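Long-range contacts in CTP:phosphocholine Cytidylyltransferase (PDB 1JYK), which catalyses the transfer of a cytidylyl group from CTP to phosphocholine, forming CDP-choline and releasing pyrophosphate: residues 29-34 / 75-80; 51-56 / 244-249; 147-152 / 176-181. All coordinates share one frame; numbering follows the deposited sequence.

Contact 1 (29-34 / 75-80); sequences IILAAG and IIIVGY
Ile29, Leu31 and Ile77 pack on one face of two parallel neighbouring strands, while Ile30, Ala32 and Ile76 line the other. This part is mostly isoleucine. Ile30 serves as donor and acceptor: Ile30 N reaches Ile75 O at 2.8 Å, and Ile77 N reaches Ile30 O at 2.9 Å, both bonds nearly straight. Ile77 has CG1 beside its backbone N (chi1 -50°), which sets that branch alongside Ile29 CG2 and 4.0 Å from Leu31 CD2. Its other branch, CG2, rests on Ala33 CB. The fit is tightest at Ala33, whose mere methyl can lie against the Val78-Gly79 peptide, CB 3.5 Å from Val78 C; Gly79 has no CB to crowd Ala33 O. Here the regular ladder gives way: Ala32 O and Gly79 N, 4.4 Å apart, are bridged by a water that also donates to Tyr80 O. Tyr80 N closes the end on Ala33 O at 3.0 Å, beside the partly exposed, looser side at Gly34 and Tyr80. Helix 58-68 covers the Ile30 and Ile76 face as part of a beta-alpha-beta crossover, and Leu-Ala-Ala-Gly begins the glycine-rich signature loop that in this Rossmann-like nucleotidyltransferase family binds the nucleotide, probably here too.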
ATOM      1  N   ILE A  29       5.276  -2.538  -5.411  1.00 14.51           N
ATOM      2  CA  ILE A  29       6.034  -2.056  -4.266  1.00 14.49           C
ATOM      3  C   ILE A  29       5.173  -2.381  -3.050  1.00 14.01           C
ATOM      4  O   ILE A  29       4.006  -1.988  -2.990  1.00 14.31           O
ATOM      5  CB  ILE A  29       6.255  -0.519  -4.337  1.00 14.02           C
ATOM      6  CG1 ILE A  29       7.196  -0.177  -5.491  1.00 14.68           C
ATOM      7  CG2 ILE A  29       6.806  -0.008  -3.018  1.00 13.76           C
ATOM      8  CD1 ILE A  29       7.004   1.234  -6.037  1.00 14.04           C
ATOM      9  N   ILE A  30       5.732  -3.114  -2.096  1.00 13.44           N
ATOM     10  CA  ILE A  30       5.000  -3.472  -0.889  1.00 13.09           C
ATOM     11  C   ILE A  30       5.616  -2.737   0.297  1.00 14.18           C
ATOM     12  O   ILE A  30       6.820  -2.852   0.565  1.00 13.55           O
ATOM     13  CB  ILE A  30       5.031  -5.007  -0.636  1.00 12.03           C
ATOM     14  CG1 ILE A  30       4.508  -5.743  -1.874  1.00 12.82           C
ATOM     15  CG2 ILE A  30       4.188  -5.357   0.589  1.00 11.59           C
ATOM     16  CD1 ILE A  30       4.476  -7.259  -1.733  1.00 13.01           C
ATOM     17  N   LEU A  31       4.789  -1.968   0.996  1.00 13.57           N
ATOM     18  CA  LEU A  31       5.245  -1.197   2.144  1.00 14.52           C
ATOM     19  C   LEU A  31       5.171  -2.047   3.408  1.00 14.73           C
ATOM     20  O   LEU A  31       4.090  -2.270   3.954  1.00 16.73           O
ATOM     21  CB  LEU A  31       4.388   0.065   2.293  1.00 14.54           C
ATOM     22  CG  LEU A  31       4.274   0.948   1.044  1.00 14.83           C
ATOM     23  CD1 LEU A  31       3.307   2.098   1.314  1.00 15.74           C
ATOM     24  CD2 LEU A  31       5.641   1.479   0.657  1.00 16.42           C
ATOM     25  N   ALA A  32       6.328  -2.516   3.871  1.00 13.99           N
ATOM     26  CA  ALA A  32       6.389  -3.367   5.052  1.00 14.04           C
ATOM     27  C   ALA A  32       7.493  -2.978   6.050  1.00 15.10           C
ATOM     28  O   ALA A  32       8.009  -3.838   6.764  1.00 15.55           O
ATOM     29  CB  ALA A  32       6.583  -4.826   4.607  1.00 13.97           C
ATOM     30  N   ALA A  33       7.839  -1.694   6.125  1.00 15.26           N
ATOM     31  CA  ALA A  33       8.904  -1.257   7.030  1.00 16.23           C
ATOM     32  C   ALA A  33       8.482  -0.795   8.427  1.00 16.55           C
ATOM     33  O   ALA A  33       9.277  -0.856   9.366  1.00 16.82           O
ATOM     34  CB  ALA A  33       9.719  -0.159   6.358  1.00 15.57           C
ATOM     35  N   GLY A  34       7.238  -0.344   8.561  1.00 17.47           N
ATOM     36  CA  GLY A  34       6.744   0.173   9.831  1.00 17.27           C
ATOM     37  C   GLY A  34       6.706  -0.719  11.060  1.00 19.31           C
ATOM     38  O   GLY A  34       6.783  -1.946  10.974  1.00 19.26           O
ATOM     39  N   ILE A  75       9.235  -5.330  -5.218  1.00 15.18           N
ATOM     40  CA  ILE A  75      10.147  -4.648  -4.310  1.00 15.67           C
ATOM     41  C   ILE A  75       9.454  -4.479  -2.963  1.00 16.38           C
ATOM     42  O   ILE A  75       8.329  -3.976  -2.889  1.00 16.86           O
ATOM     43  CB  ILE A  75      10.540  -3.246  -4.851  1.00 16.78           C
ATOM     44  CG1 ILE A  75      11.123  -3.375  -6.265  1.00 19.48           C
ATOM     45  CG2 ILE A  75      11.548  -2.585  -3.921  1.00 17.16           C
ATOM     46  CD1 ILE A  75      11.312  -2.046  -6.990  1.00 20.98           C
ATOM     47  N   ILE A  76      10.114  -4.913  -1.896  1.00 14.90           N
ATOM     48  CA  ILE A  76       9.539  -4.795  -0.569  1.00 14.17           C
ATOM     49  C   ILE A  76      10.361  -3.838   0.283  1.00 15.06           C
ATOM     50  O   ILE A  76      11.574  -4.012   0.426  1.00 14.51           O
ATOM     51  CB  ILE A  76       9.471  -6.165   0.136  1.00 13.56           C
ATOM     52  CG1 ILE A  76       8.770  -7.178  -0.769  1.00 13.59           C
ATOM     53  CG2 ILE A  76       8.746  -6.032   1.468  1.00 12.46           C
ATOM     54  CD1 ILE A  76       8.659  -8.556  -0.167  1.00 14.29           C
ATOM     55  N   ILE A  77       9.705  -2.817   0.825  1.00 14.76           N
ATOM     56  CA  ILE A  77      10.375  -1.863   1.689  1.00 14.68           C
ATOM     57  C   ILE A  77      10.359  -2.455   3.101  1.00 14.66           C
ATOM     58  O   ILE A  77       9.294  -2.660   3.684  1.00 14.61           O
ATOM     59  CB  ILE A  77       9.652  -0.495   1.711  1.00 15.23           C
ATOM     60  CG1 ILE A  77       9.379  -0.011   0.282  1.00 15.22           C
ATOM     61  CG2 ILE A  77      10.503   0.514   2.472  1.00 15.99           C
ATOM     62  CD1 ILE A  77      10.591  -0.057  -0.634  1.00 15.65           C
ATOM     63  N   VAL A  78      11.541  -2.731   3.642  1.00 14.87           N
ATOM     64  CA  VAL A  78      11.652  -3.308   4.977  1.00 14.72           C
ATOM     65  C   VAL A  78      12.380  -2.363   5.924  1.00 15.73           C
ATOM     66  O   VAL A  78      13.095  -1.455   5.487  1.00 17.40           O
ATOM     67  CB  VAL A  78      12.404  -4.683   4.944  1.00 15.02           C
ATOM     68  CG1 VAL A  78      11.686  -5.647   4.009  1.00 14.78           C
ATOM     69  CG2 VAL A  78      13.856  -4.494   4.495  1.00 15.20           C
ATOM     70  N   GLY A  79      12.187  -2.577   7.222  1.00 15.00           N
ATOM     71  CA  GLY A  79      12.833  -1.746   8.222  1.00 15.87           C
ATOM     72  C   GLY A  79      12.841  -2.466   9.555  1.00 16.04           C
ATOM     73  O   GLY A  79      13.846  -3.068   9.947  1.00 15.78           O
ATOM     74  N   TYR A  80      11.705  -2.408  10.243  1.00 15.37           N
ATOM     75  CA  TYR A  80      11.529  -3.054  11.536  1.00 15.77           C
ATOM     76  C   TYR A  80      11.669  -4.576  11.377  1.00 16.29           C
ATOM     77  O   TYR A  80      10.949  -5.184  10.581  1.00 15.83           O
ATOM     78  CB  TYR A  80      10.141  -2.706  12.076  1.00 15.14           C
ATOM     79  CG  TYR A  80       9.805  -3.347  13.397  1.00 15.91           C
ATOM     80  CD1 TYR A  80       8.693  -4.184  13.524  1.00 15.41           C
ATOM     81  CD2 TYR A  80      10.583  -3.108  14.527  1.00 16.69           C
ATOM     82  CE1 TYR A  80       8.365  -4.764  14.743  1.00 16.41           C
ATOM     83  CE2 TYR A  80      10.266  -3.683  15.751  1.00 17.31           C
ATOM     84  CZ  TYR A  80       9.157  -4.511  15.853  1.00 17.54           C
ATOM     85  OH  TYR A  80       8.841  -5.092  17.060  1.00 19.14           O
TER
HETATM   86  O   HOH W   1      10.380  -4.443   8.039  1.00 18.01           O

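Contact 2 (51-56 / 244-249); sequences VQVNQK and RKLEEI
Glu247, on the C-terminal helix, reaches across to the tight turn at Val53-Lys56 and grips its backbone, while Leu246 beside it meets Val53. The polar part rests on one carboxylate. Asn54 N donates to Glu247 OE2 at 2.8 Å with an N-H...O angle of 157°, arriving on the syn side of that oxygen but 23° out of the carboxylate plane. The second oxygen works through water: a water donates to Glu247 OE1 at 2.9 Å and accepts from Gln55 N at 2.6 Å. Two successive amides of the turn are thus served by the two oxygens of one side chain, one directly and one through solvent. Glutamate suits the place because its chain is long and can fold: CG lies anti to the carbonyl carbon and a bend at chi2 (-74°) brings the carboxylate round to the turn, although its CB does not point there.

Backbone bonding shapes the target. The turn is of type I', closed by Val53 N to Lys56 O at 3.0 Å and by Lys56 N to Val53 O at 3.1 Å. Asn54 and Gln55 both have positive phi, a conformation that asparagine tolerates comparatively well.

The apolar component is slight. Val53 CG1 meets Leu246 CD2 at 4.0 Å, the two side chains crossing at a slant; both residues are buried, whereas Asn54 and Gln55 are exposed.

Around this contact, Tyr243 from the same helix touches Val53 and hydrogen-bonds Gln52 O. Leu246 also touches Tyr235 of strand 234-236 and Phe131. On the other flank Tyr61 of helix 58-68 bonds Val53 O, and Lys56 forms salt bridges with Glu60 and Glu64, so the hairpin is held between helix 58-68 and helix 240-250.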
ATOM      1  N   VAL A  51       3.090 -11.358   9.991  1.00 15.18           N
ATOM      2  CA  VAL A  51       2.153 -11.922  10.954  1.00 14.79           C
ATOM      3  C   VAL A  51       1.420 -13.008  10.155  1.00 15.63           C
ATOM      4  O   VAL A  51       1.048 -12.796   8.997  1.00 15.13           O
ATOM      5  CB  VAL A  51       1.159 -10.841  11.463  1.00 14.83           C
ATOM      6  CG1 VAL A  51      -0.092 -11.490  12.036  1.00 13.43           C
ATOM      7  CG2 VAL A  51       1.831  -9.996  12.532  1.00 12.99           C
ATOM      8  N   GLN A  52       1.226 -14.173  10.755  1.00 16.30           N
ATOM      9  CA  GLN A  52       0.573 -15.265  10.042  1.00 17.83           C
ATOM     10  C   GLN A  52      -0.933 -15.395  10.244  1.00 18.46           C
ATOM     11  O   GLN A  52      -1.431 -15.356  11.367  1.00 18.23           O
ATOM     12  CB  GLN A  52       1.244 -16.589  10.409  1.00 18.96           C
ATOM     13  CG  GLN A  52       2.757 -16.535  10.339  1.00 20.69           C
ATOM     14  CD  GLN A  52       3.405 -17.882  10.554  1.00 22.85           C
ATOM     15  OE1 GLN A  52       2.756 -18.923  10.459  1.00 25.56           O
ATOM     16  NE2 GLN A  52       4.697 -17.870  10.842  1.00 23.38           N
ATOM     17  N   VAL A  53      -1.656 -15.528   9.139  1.00 18.74           N
ATOM     18  CA  VAL A  53      -3.096 -15.723   9.183  1.00 20.43           C
ATOM     19  C   VAL A  53      -3.283 -17.052   8.475  1.00 20.11           C
ATOM     20  O   VAL A  53      -2.723 -17.283   7.399  1.00 18.10           O
ATOM     21  CB  VAL A  53      -3.888 -14.581   8.471  1.00 20.99           C
ATOM     22  CG1 VAL A  53      -3.512 -13.247   9.087  1.00 21.68           C
ATOM     23  CG2 VAL A  53      -3.619 -14.577   6.981  1.00 23.37           C
ATOM     24  N   ASN A  54      -4.047 -17.940   9.097  1.00 21.37           N
ATOM     25  CA  ASN A  54      -4.257 -19.266   8.541  1.00 22.67           C
ATOM     26  C   ASN A  54      -2.885 -19.892   8.307  1.00 22.30           C
ATOM     27  O   ASN A  54      -2.637 -20.513   7.268  1.00 23.38           O
ATOM     28  CB  ASN A  54      -5.033 -19.198   7.226  1.00 25.15           C
ATOM     29  CG  ASN A  54      -5.774 -20.488   6.920  1.00 27.31           C
ATOM     30  OD1 ASN A  54      -6.000 -21.311   7.804  1.00 29.03           O
ATOM     31  ND2 ASN A  54      -6.152 -20.667   5.661  1.00 29.55           N
ATOM     32  N   GLN A  55      -1.992 -19.684   9.273  1.00 21.42           N
ATOM     33  CA  GLN A  55      -0.639 -20.236   9.257  1.00 22.06           C
ATOM     34  C   GLN A  55       0.262 -19.829   8.099  1.00 20.49           C
ATOM     35  O   GLN A  55       1.152 -20.588   7.715  1.00 20.54           O
ATOM     36  CB  GLN A  55      -0.707 -21.768   9.311  1.00 26.55           C
ATOM     37  CG  GLN A  55      -1.451 -22.329  10.523  1.00 32.26           C
ATOM     38  CD  GLN A  55      -0.902 -21.817  11.858  1.00 38.49           C
ATOM     39  OE1 GLN A  55      -1.651 -21.656  12.828  1.00 39.73           O
ATOM     40  NE2 GLN A  55       0.410 -21.563  11.911  1.00 39.44           N
ATOM     41  N   LYS A  56       0.049 -18.638   7.552  1.00 19.39           N
ATOM     42  CA  LYS A  56       0.863 -18.161   6.437  1.00 17.73           C
ATOM     43  C   LYS A  56       1.084 -16.653   6.554  1.00 16.87           C
ATOM     44  O   LYS A  56       0.131 -15.903   6.732  1.00 16.77           O
ATOM     45  CB  LYS A  56       0.159 -18.492   5.116  1.00 16.89           C
ATOM     46  CG  LYS A  56       0.902 -18.068   3.862  1.00 17.19           C
ATOM     47  CD  LYS A  56       0.256 -18.687   2.627  1.00 17.63           C
ATOM     48  CE  LYS A  56       0.943 -18.236   1.353  1.00 17.01           C
ATOM     49  NZ  LYS A  56       2.281 -18.862   1.226  1.00 17.18           N
ATOM     50  N   ARG A 244      -7.859 -11.447  15.073  1.00 18.72           N
ATOM     51  CA  ARG A 244      -8.576 -12.572  15.653  1.00 20.25           C
ATOM     52  C   ARG A 244      -9.851 -12.893  14.870  1.00 20.61           C
ATOM     53  O   ARG A 244     -10.171 -14.058  14.634  1.00 20.33           O
ATOM     54  CB  ARG A 244      -8.900 -12.273  17.120  1.00 20.64           C
ATOM     55  CG  ARG A 244      -7.693 -12.429  18.023  1.00 20.52           C
ATOM     56  CD  ARG A 244      -7.840 -11.692  19.340  1.00 19.21           C
ATOM     57  NE  ARG A 244      -6.587 -11.709  20.093  1.00 19.42           N
ATOM     58  CZ  ARG A 244      -6.347 -10.955  21.164  1.00 22.53           C
ATOM     59  NH1 ARG A 244      -7.282 -10.118  21.607  1.00 20.16           N
ATOM     60  NH2 ARG A 244      -5.174 -11.027  21.785  1.00 19.75           N
ATOM     61  N   LYS A 245     -10.575 -11.858  14.464  1.00 21.09           N
ATOM     62  CA  LYS A 245     -11.802 -12.054  13.706  1.00 22.13           C
ATOM     63  C   LYS A 245     -11.519 -12.714  12.361  1.00 21.58           C
ATOM     64  O   LYS A 245     -12.237 -13.620  11.948  1.00 21.37           O
ATOM     65  CB  LYS A 245     -12.508 -10.714  13.505  1.00 23.86           C
ATOM     66  CG  LYS A 245     -13.269 -10.266  14.741  1.00 28.40           C
ATOM     67  CD  LYS A 245     -13.639  -8.797  14.701  1.00 33.10           C
ATOM     68  CE  LYS A 245     -14.330  -8.393  15.997  1.00 36.49           C
ATOM     69  NZ  LYS A 245     -14.979  -7.055  15.903  1.00 40.03           N
ATOM     70  N   LEU A 246     -10.468 -12.261  11.682  1.00 20.74           N
ATOM     71  CA  LEU A 246     -10.097 -12.818  10.385  1.00 20.38           C
ATOM     72  C   LEU A 246      -9.725 -14.290  10.512  1.00 21.19           C
ATOM     73  O   LEU A 246     -10.081 -15.106   9.665  1.00 20.39           O
ATOM     74  CB  LEU A 246      -8.907 -12.057   9.790  1.00 19.91           C
ATOM     75  CG  LEU A 246      -8.321 -12.648   8.501  1.00 20.08           C
ATOM     76  CD1 LEU A 246      -9.385 -12.659   7.406  1.00 19.98           C
ATOM     77  CD2 LEU A 246      -7.111 -11.828   8.064  1.00 19.99           C
ATOM     78  N   GLU A 247      -8.994 -14.622  11.569  1.00 21.44           N
ATOM     79  CA  GLU A 247      -8.580 -15.998  11.787  1.00 23.75           C
ATOM     80  C   GLU A 247      -9.819 -16.875  11.873  1.00 24.85           C
ATOM     81  O   GLU A 247      -9.862 -17.960  11.298  1.00 25.24           O
ATOM     82  CB  GLU A 247      -7.760 -16.108  13.077  1.00 24.04           C
ATOM     83  CG  GLU A 247      -6.314 -15.638  12.931  1.00 26.01           C
ATOM     84  CD  GLU A 247      -5.435 -16.623  12.161  1.00 27.67           C
ATOM     85  OE1 GLU A 247      -4.319 -16.917  12.640  1.00 29.13           O
ATOM     86  OE2 GLU A 247      -5.848 -17.099  11.080  1.00 28.50           O
ATOM     87  N   GLU A 248     -10.828 -16.389  12.588  1.00 27.34           N
ATOM     88  CA  GLU A 248     -12.078 -17.122  12.747  1.00 30.66           C
ATOM     89  C   GLU A 248     -12.737 -17.317  11.387  1.00 30.33           C
ATOM     90  O   GLU A 248     -13.265 -18.388  11.083  1.00 30.51           O
ATOM     91  CB  GLU A 248     -13.025 -16.363  13.683  1.00 34.28           C
ATOM     92  CG  GLU A 248     -14.094 -17.226  14.353  1.00 43.34           C
ATOM     93  CD  GLU A 248     -13.627 -18.657  14.629  1.00 48.66           C
ATOM     94  OE1 GLU A 248     -12.528 -18.830  15.208  1.00 50.85           O
ATOM     95  OE2 GLU A 248     -14.361 -19.609  14.268  1.00 51.93           O
ATOM     96  N   ILE A 249     -12.705 -16.273  10.568  1.00 29.54           N
ATOM     97  CA  ILE A 249     -13.289 -16.344   9.242  1.00 28.20           C
ATOM     98  C   ILE A 249     -12.536 -17.360   8.392  1.00 29.18           C
ATOM     99  O   ILE A 249     -13.143 -18.229   7.768  1.00 30.26           O
ATOM    100  CB  ILE A 249     -13.252 -14.974   8.546  1.00 26.17           C
ATOM    101  CG1 ILE A 249     -14.190 -14.012   9.269  1.00 24.19           C
ATOM    102  CG2 ILE A 249     -13.672 -15.113   7.089  1.00 25.74           C
ATOM    103  CD1 ILE A 249     -14.049 -12.576   8.832  1.00 23.87           C
TER
HETATM  104  O   HOH W   2      -2.241 -18.580  11.593  1.00 25.75           O

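Contact 3 (147-152 / 176-181); sequences VYREDC and GRILSG
Ser180 OG is held by two backbone groups, accepting from Val147 N at 3.0 Å across the contact and donating to Ile178 O within its own segment. The hydroxyl approaches that carbonyl from above its plane, and Ser146 OG bonds the same oxygen. Placing OG beside its own backbone N (chi1 -43°) lets this small side chain take the Val147 amide. Ile178 N meets Val147 O at 3.3 Å, and the antiparallel ladder continues at Arg149 and Gly176, a hydrogen-bonded pair with Arg149 N to Gly176 O and Gly176 N to Arg149 O both at 2.9 Å. Gly176 has phi 145°, where a side chain would collide with the preceding carbonyl oxygen. Beside this backbone lies the Tyr148 ring, its CE1 3.6 Å from Gly176 N.

Each arginine offers a guanidinium face to a neighbour. Tyr148 CB sits over that of Arg177, toward its rim, while Arg177 NH1 bonds Ser146 O and Leu229 O. Val147 CG2 lies 3.6 Å above the centre of the Arg149 group, whose NH1 bonds Tyr148 O and Gly231 O and whose NH2 forms a salt bridge with Glu236. Arg149 CG packs against Ile178 CD1 at 3.7 Å, and Cys152 SG against Ile178 CG2. Both arginines thus spend flat faces on packing, Arg149 a methylene too, while their N-H groups tie this short ladder to Leu229, Gly231 and Glu236.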
ATOM      1  N   VAL A 147     -12.517   0.064  -1.205  1.00 14.37           N
ATOM      2  CA  VAL A 147     -13.639  -0.622  -0.583  1.00 16.09           C
ATOM      3  C   VAL A 147     -14.411   0.441   0.202  1.00 17.26           C
ATOM      4  O   VAL A 147     -13.837   1.451   0.628  1.00 16.25           O
ATOM      5  CB  VAL A 147     -13.188  -1.730   0.418  1.00 15.85           C
ATOM      6  CG1 VAL A 147     -12.573  -2.911  -0.333  1.00 14.89           C
ATOM      7  CG2 VAL A 147     -12.205  -1.157   1.428  1.00 16.62           C
ATOM      8  N   TYR A 148     -15.709   0.220   0.387  1.00 17.94           N
ATOM      9  CA  TYR A 148     -16.534   1.151   1.148  1.00 19.28           C
ATOM     10  C   TYR A 148     -16.473   0.762   2.627  1.00 20.48           C
ATOM     11  O   TYR A 148     -16.538  -0.422   2.969  1.00 20.90           O
ATOM     12  CB  TYR A 148     -17.985   1.100   0.650  1.00 20.54           C
ATOM     13  CG  TYR A 148     -18.965   1.884   1.503  1.00 21.43           C
ATOM     14  CD1 TYR A 148     -19.190   3.244   1.274  1.00 23.20           C
ATOM     15  CD2 TYR A 148     -19.668   1.266   2.537  1.00 22.53           C
ATOM     16  CE1 TYR A 148     -20.097   3.967   2.060  1.00 25.51           C
ATOM     17  CE2 TYR A 148     -20.572   1.976   3.322  1.00 22.88           C
ATOM     18  CZ  TYR A 148     -20.783   3.323   3.081  1.00 24.21           C
ATOM     19  OH  TYR A 148     -21.674   4.026   3.858  1.00 25.56           O
ATOM     20  N   ARG A 149     -16.340   1.755   3.502  1.00 20.32           N
ATOM     21  CA  ARG A 149     -16.278   1.501   4.936  1.00 21.20           C
ATOM     22  C   ARG A 149     -17.112   2.507   5.720  1.00 23.27           C
ATOM     23  O   ARG A 149     -17.310   3.643   5.284  1.00 22.58           O
ATOM     24  CB  ARG A 149     -14.835   1.581   5.435  1.00 20.33           C
ATOM     25  CG  ARG A 149     -13.954   0.445   4.985  1.00 21.99           C
ATOM     26  CD  ARG A 149     -14.506  -0.890   5.434  1.00 24.05           C
ATOM     27  NE  ARG A 149     -13.647  -1.996   5.011  1.00 24.17           N
ATOM     28  CZ  ARG A 149     -13.979  -2.900   4.091  1.00 26.11           C
ATOM     29  NH1 ARG A 149     -15.164  -2.833   3.483  1.00 23.35           N
ATOM     30  NH2 ARG A 149     -13.128  -3.882   3.783  1.00 22.84           N
ATOM     31  N   GLU A 150     -17.589   2.075   6.887  1.00 25.43           N
ATOM     32  CA  GLU A 150     -18.383   2.914   7.782  1.00 26.85           C
ATOM     33  C   GLU A 150     -17.704   2.947   9.153  1.00 26.74           C
ATOM     34  O   GLU A 150     -16.785   2.170   9.410  1.00 27.31           O
ATOM     35  CB  GLU A 150     -19.799   2.356   7.903  1.00 26.71           C
ATOM     36  CG  GLU A 150     -20.569   2.415   6.604  1.00 29.35           C
ATOM     37  CD  GLU A 150     -22.021   2.018   6.760  1.00 30.27           C
ATOM     38  OE1 GLU A 150     -22.847   2.459   5.931  1.00 30.72           O
ATOM     39  OE2 GLU A 150     -22.335   1.265   7.705  1.00 31.23           O
ATOM     40  N   ASP A 151     -18.150   3.843  10.027  1.00 28.11           N
ATOM     41  CA  ASP A 151     -17.559   3.962  11.360  1.00 30.50           C
ATOM     42  C   ASP A 151     -16.054   4.079  11.207  1.00 29.71           C
ATOM     43  O   ASP A 151     -15.285   3.489  11.965  1.00 30.59           O
ATOM     44  CB  ASP A 151     -17.885   2.734  12.213  1.00 35.00           C
ATOM     45  CG  ASP A 151     -19.363   2.427  12.246  1.00 40.57           C
ATOM     46  OD1 ASP A 151     -20.151   3.342  12.575  1.00 44.85           O
ATOM     47  OD2 ASP A 151     -19.736   1.273  11.937  1.00 44.16           O
ATOM     48  N   CYS A 152     -15.642   4.852  10.214  1.00 28.75           N
ATOM     49  CA  CYS A 152     -14.233   5.047   9.929  1.00 28.38           C
ATOM     50  C   CYS A 152     -13.506   5.864  10.971  1.00 29.65           C
ATOM     51  O   CYS A 152     -14.106   6.624  11.726  1.00 29.41           O
ATOM     52  CB  CYS A 152     -14.066   5.725   8.573  1.00 25.87           C
ATOM     53  SG  CYS A 152     -14.302   4.618   7.211  1.00 24.15           S
ATOM     54  N   GLY A 176     -17.521   5.993   3.648  1.00 17.69           N
ATOM     55  CA  GLY A 176     -17.260   6.258   2.247  1.00 16.62           C
ATOM     56  C   GLY A 176     -16.228   5.324   1.638  1.00 16.87           C
ATOM     57  O   GLY A 176     -15.812   4.349   2.265  1.00 16.63           O
ATOM     58  N   ARG A 177     -15.832   5.629   0.403  1.00 15.42           N
ATOM     59  CA  ARG A 177     -14.830   4.859  -0.325  1.00 15.67           C
ATOM     60  C   ARG A 177     -13.466   5.367   0.132  1.00 16.38           C
ATOM     61  O   ARG A 177     -13.081   6.507  -0.131  1.00 16.82           O
ATOM     62  CB  ARG A 177     -15.002   5.066  -1.828  1.00 14.42           C
ATOM     63  CG  ARG A 177     -16.251   4.404  -2.399  1.00 14.97           C
ATOM     64  CD  ARG A 177     -16.002   2.930  -2.625  1.00 17.27           C
ATOM     65  NE  ARG A 177     -17.223   2.225  -2.983  1.00 18.10           N
ATOM     66  CZ  ARG A 177     -17.273   0.948  -3.344  1.00 19.67           C
ATOM     67  NH1 ARG A 177     -16.165   0.218  -3.400  1.00 16.20           N
ATOM     68  NH2 ARG A 177     -18.441   0.402  -3.659  1.00 19.01           N
ATOM     69  N   ILE A 178     -12.734   4.510   0.825  1.00 16.00           N
ATOM     70  CA  ILE A 178     -11.440   4.894   1.371  1.00 15.42           C
ATOM     71  C   ILE A 178     -10.232   4.444   0.561  1.00 14.76           C
ATOM     72  O   ILE A 178     -10.336   3.601  -0.331  1.00 13.92           O
ATOM     73  CB  ILE A 178     -11.285   4.323   2.810  1.00 14.31           C
ATOM     74  CG1 ILE A 178     -11.342   2.788   2.768  1.00 14.48           C
ATOM     75  CG2 ILE A 178     -12.412   4.834   3.701  1.00 13.16           C
ATOM     76  CD1 ILE A 178     -10.801   2.109   4.000  1.00 15.35           C
ATOM     77  N   LEU A 179      -9.088   5.052   0.860  1.00 15.37           N
ATOM     78  CA  LEU A 179      -7.825   4.649   0.245  1.00 15.35           C
ATOM     79  C   LEU A 179      -7.655   3.338   1.015  1.00 14.94           C
ATOM     80  O   LEU A 179      -7.567   3.345   2.248  1.00 14.58           O
ATOM     81  CB  LEU A 179      -6.717   5.646   0.596  1.00 13.91           C
ATOM     82  CG  LEU A 179      -6.516   6.724  -0.470  1.00 13.17           C
ATOM     83  CD1 LEU A 179      -7.801   7.525  -0.601  1.00 14.26           C
ATOM     84  CD2 LEU A 179      -5.352   7.629  -0.095  1.00 13.29           C
ATOM     85  N   SER A 180      -7.635   2.223   0.295  1.00 15.42           N
ATOM     86  CA  SER A 180      -7.593   0.913   0.933  1.00 15.02           C
ATOM     87  C   SER A 180      -6.289   0.128   1.008  1.00 15.93           C
ATOM     88  O   SER A 180      -6.277  -0.980   1.542  1.00 15.99           O
ATOM     89  CB  SER A 180      -8.666   0.030   0.291  1.00 16.24           C
ATOM     90  OG  SER A 180      -9.868   0.763   0.116  1.00 16.35           O
ATOM     91  N   GLY A 181      -5.203   0.669   0.476  1.00 15.21           N
ATOM     92  CA  GLY A 181      -3.952  -0.062   0.555  1.00 16.04           C
ATOM     93  C   GLY A 181      -3.507  -0.747  -0.719  1.00 16.22           C
ATOM     94  O   GLY A 181      -2.522  -1.487  -0.713  1.00 16.81           O
TER

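Contacts 1 and 3 reach the same mixed sheet on opposite sides of the chain's centre, their own centres about 23 Å apart. Contact 1 is buried and parallel, with mainly aliphatic side chains over a backbone ladder, as befits the sheet's interior; contact 3 is partly buried and antiparallel, and mixes backbone pairing with arginine, tyrosine and serine chemistry. Contact 2 lies farthest out, its centre about 20 Å from the chain's centre, and joins a hairpin turn to a helix through one carboxylate and a water. Contacts 1 and 2 draw on successive strands, 27-32 and 52-53, and each borders helix 58-68. Strand 234-236 similarly receives side chains from contacts 2 and 3, although no two contacts touch.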